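Local coordinates for protein glycine cleavage system transcriptional repressor, putative (Vibrio cholerae, PDB 1U8S) that probably represses transcription of the glycine cleavage system genes and carries two ACT domains, at residues E95-S100 against H142-A147. Numbering follows the deposited sequence.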
ATOM      1  N   GLU B  95     -12.428   9.669   1.769  1.00 38.27           N
ATOM      2  CA  GLU B  95     -12.826   8.471   1.056  1.00 40.58           C
ATOM      3  C   GLU B  95     -13.887   8.911   0.063  1.00 40.07           C
ATOM      4  O   GLU B  95     -14.862   9.554   0.439  1.00 39.43           O
ATOM      5  CB  GLU B  95     -13.431   7.448   2.006  1.00 41.28           C
ATOM      6  CG  GLU B  95     -12.582   7.160   3.205  1.00 45.97           C
ATOM      7  CD  GLU B  95     -13.217   6.129   4.115  1.00 49.56           C
ATOM      8  OE1 GLU B  95     -14.463   6.131   4.251  1.00 49.64           O
ATOM      9  OE2 GLU B  95     -12.465   5.325   4.705  1.00 53.53           O
ATOM     10  N   VAL B  96     -13.692   8.578  -1.206  1.00 40.64           N
ATOM     11  CA  VAL B  96     -14.651   8.952  -2.232  1.00 40.20           C
ATOM     12  C   VAL B  96     -15.297   7.713  -2.823  1.00 40.23           C
ATOM     13  O   VAL B  96     -14.662   6.661  -2.929  1.00 40.03           O
ATOM     14  CB  VAL B  96     -13.972   9.747  -3.366  1.00 40.23           C
ATOM     15  CG1 VAL B  96     -14.868   9.783  -4.582  1.00 42.08           C
ATOM     16  CG2 VAL B  96     -13.677  11.152  -2.901  1.00 42.14           C
ATOM     17  N   TYR B  97     -16.563   7.840  -3.198  1.00 40.59           N
ATOM     18  CA  TYR B  97     -17.284   6.733  -3.800  1.00 41.31           C
ATOM     19  C   TYR B  97     -18.135   7.262  -4.942  1.00 40.75           C
ATOM     20  O   TYR B  97     -19.075   8.028  -4.734  1.00 40.68           O
ATOM     21  CB  TYR B  97     -18.173   6.033  -2.777  1.00 43.64           C
ATOM     22  CG  TYR B  97     -18.434   4.608  -3.174  1.00 49.37           C
ATOM     23  CD1 TYR B  97     -17.416   3.660  -3.098  1.00 52.20           C
ATOM     24  CD2 TYR B  97     -19.667   4.212  -3.700  1.00 51.33           C
ATOM     25  CE1 TYR B  97     -17.608   2.341  -3.537  1.00 54.82           C
ATOM     26  CE2 TYR B  97     -19.874   2.894  -4.145  1.00 53.81           C
ATOM     27  CZ  TYR B  97     -18.835   1.966  -4.057  1.00 54.95           C
ATOM     28  OH  TYR B  97     -19.006   0.669  -4.476  1.00 58.82           O
ATOM     29  N   VAL B  98     -17.798   6.849  -6.155  1.00 39.81           N
ATOM     30  CA  VAL B  98     -18.516   7.305  -7.324  1.00 40.14           C
ATOM     31  C   VAL B  98     -19.208   6.145  -8.001  1.00 40.56           C
ATOM     32  O   VAL B  98     -18.633   5.074  -8.125  1.00 41.28           O
ATOM     33  CB  VAL B  98     -17.542   7.980  -8.326  1.00 40.38           C
ATOM     34  CG1 VAL B  98     -18.266   8.329  -9.626  1.00 37.08           C
ATOM     35  CG2 VAL B  98     -16.943   9.231  -7.693  1.00 38.26           C
ATOM     36  N   GLU B  99     -20.441   6.360  -8.439  1.00 42.53           N
ATOM     37  CA  GLU B  99     -21.198   5.320  -9.128  1.00 44.91           C
ATOM     38  C   GLU B  99     -21.749   5.873 -10.435  1.00 46.07           C
ATOM     39  O   GLU B  99     -22.291   6.973 -10.460  1.00 45.97           O
ATOM     40  CB  GLU B  99     -22.348   4.826  -8.252  1.00 46.43           C
ATOM     41  CG  GLU B  99     -21.907   4.055  -7.020  1.00 52.70           C
ATOM     42  CD  GLU B  99     -23.043   3.815  -6.044  1.00 55.29           C
ATOM     43  OE1 GLU B  99     -22.856   3.023  -5.095  1.00 57.68           O
ATOM     44  OE2 GLU B  99     -24.121   4.425  -6.225  1.00 56.10           O
ATOM     45  N   SER B 100     -21.604   5.105 -11.512  1.00 46.66           N
ATOM     46  CA  SER B 100     -22.085   5.509 -12.818  1.00 48.25           C
ATOM     47  C   SER B 100     -22.578   4.304 -13.592  1.00 51.52           C
ATOM     48  O   SER B 100     -22.404   3.171 -13.160  1.00 51.77           O
ATOM     49  CB  SER B 100     -20.969   6.183 -13.612  1.00 47.60           C
ATOM     50  OG  SER B 100     -21.409   6.499 -14.926  1.00 44.42           O
ATOM     51  N   HIS B 142     -18.502   1.221 -10.273  1.00 42.71           N
ATOM     52  CA  HIS B 142     -18.205   1.882  -8.994  1.00 41.44           C
ATOM     53  C   HIS B 142     -16.718   2.198  -8.806  1.00 39.26           C
ATOM     54  O   HIS B 142     -15.854   1.335  -8.980  1.00 40.09           O
ATOM     55  CB  HIS B 142     -18.658   1.029  -7.792  1.00 42.58           C
ATOM     56  CG  HIS B 142     -20.134   0.777  -7.728  1.00 46.39           C
ATOM     57  ND1 HIS B 142     -20.767   0.363  -6.574  1.00 47.14           N
ATOM     58  CD2 HIS B 142     -21.100   0.849  -8.677  1.00 47.28           C
ATOM     59  CE1 HIS B 142     -22.056   0.193  -6.815  1.00 47.59           C
ATOM     60  NE2 HIS B 142     -22.284   0.481  -8.083  1.00 46.71           N
ATOM     61  N   ILE B 143     -16.429   3.439  -8.436  1.00 36.92           N
ATOM     62  CA  ILE B 143     -15.056   3.878  -8.190  1.00 34.17           C
ATOM     63  C   ILE B 143     -14.906   4.158  -6.695  1.00 32.37           C
ATOM     64  O   ILE B 143     -15.786   4.749  -6.074  1.00 32.35           O
ATOM     65  CB  ILE B 143     -14.723   5.176  -9.000  1.00 33.13           C
ATOM     66  CG1 ILE B 143     -14.817   4.886 -10.505  1.00 31.92           C
ATOM     67  CG2 ILE B 143     -13.326   5.692  -8.649  1.00 31.01           C
ATOM     68  CD1 ILE B 143     -14.576   6.104 -11.410  1.00 29.60           C
ATOM     69  N   ALA B 144     -13.807   3.704  -6.107  1.00 33.04           N
ATOM     70  CA  ALA B 144     -13.547   3.947  -4.683  1.00 33.82           C
ATOM     71  C   ALA B 144     -12.109   4.430  -4.528  1.00 32.92           C
ATOM     72  O   ALA B 144     -11.163   3.724  -4.886  1.00 33.80           O
ATOM     73  CB  ALA B 144     -13.771   2.682  -3.864  1.00 31.46           C
ATOM     74  N   ILE B 145     -11.956   5.631  -3.994  1.00 31.31           N
ATOM     75  CA  ILE B 145     -10.637   6.223  -3.815  1.00 32.76           C
ATOM     76  C   ILE B 145     -10.417   6.694  -2.381  1.00 33.31           C
ATOM     77  O   ILE B 145     -11.331   7.226  -1.743  1.00 34.72           O
ATOM     78  CB  ILE B 145     -10.458   7.460  -4.758  1.00 32.86           C
ATOM     79  CG1 ILE B 145     -10.416   7.007  -6.224  1.00 33.87           C
ATOM     80  CG2 ILE B 145      -9.201   8.259  -4.364  1.00 31.89           C
ATOM     81  CD1 ILE B 145     -10.613   8.134  -7.226  1.00 30.51           C
ATOM     82  N   SER B 146      -9.202   6.507  -1.879  1.00 33.11           N
ATOM     83  CA  SER B 146      -8.845   6.972  -0.538  1.00 35.16           C
ATOM     84  C   SER B 146      -7.689   7.929  -0.723  1.00 35.13           C
ATOM     85  O   SER B 146      -6.698   7.588  -1.372  1.00 34.61           O
ATOM     86  CB  SER B 146      -8.419   5.813   0.370  1.00 34.84           C
ATOM     87  OG  SER B 146      -9.558   5.079   0.798  1.00 37.29           O
ATOM     88  N   ALA B 147      -7.810   9.127  -0.165  1.00 35.00           N
ATOM     89  CA  ALA B 147      -6.743  10.104  -0.311  1.00 36.69           C
ATOM     90  C   ALA B 147      -6.482  10.824   0.992  1.00 39.28           C
ATOM     91  O   ALA B 147      -7.360  10.952   1.837  1.00 40.45           O
ATOM     92  CB  ALA B 147      -7.082  11.107  -1.403  1.00 36.11           C
TER
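Glu95 faces Ser146 as a non-hydrogen-bonded antiparallel pair, and its CA-H leans on Ile145 O. Val96 and Ile145 form the first hydrogen-bonded pair: Val96 N reaches Ile145 O at 2.8 Å, nearly straight at 173°, and Ile145 N returns to Val96 O at 3.1 Å. The Tyr97 ring swings over toward strand 141-149 because chi1 of -155° keeps CG roughly trans to the backbone N; CD1 and CE1 rest on Ala144 CB, and Tyr97 OH and His142 ND1 share a hydrogen bond of 2.8 Å. That hydroxyl lies in the imidazole plane, at the ring edge, while the two ring planes are almost perpendicular (88°). Val98 and Ile143 form the second hydrogen-bonded pair, Val98 N to Ile143 O at 2.9 Å and Ile143 N to Val98 O at 2.8 Å, and their CB atoms approach to 4.0 Å. Glu99 then lays CG over one face of His142, 3.6 Å almost straight above the ring centroid, a CH-pi contact. The imidazole is thus held at edge and face. Val96, Val98, Ile143 and Ile145 point to the other face, against helix 107-116. Strands 92-100 and 141-149 are the sheet's central pair, flanked by 172-179 and 120-128, in the 2-3-1-4 order of the βαββαβ ferredoxin-like fold of an ACT domain.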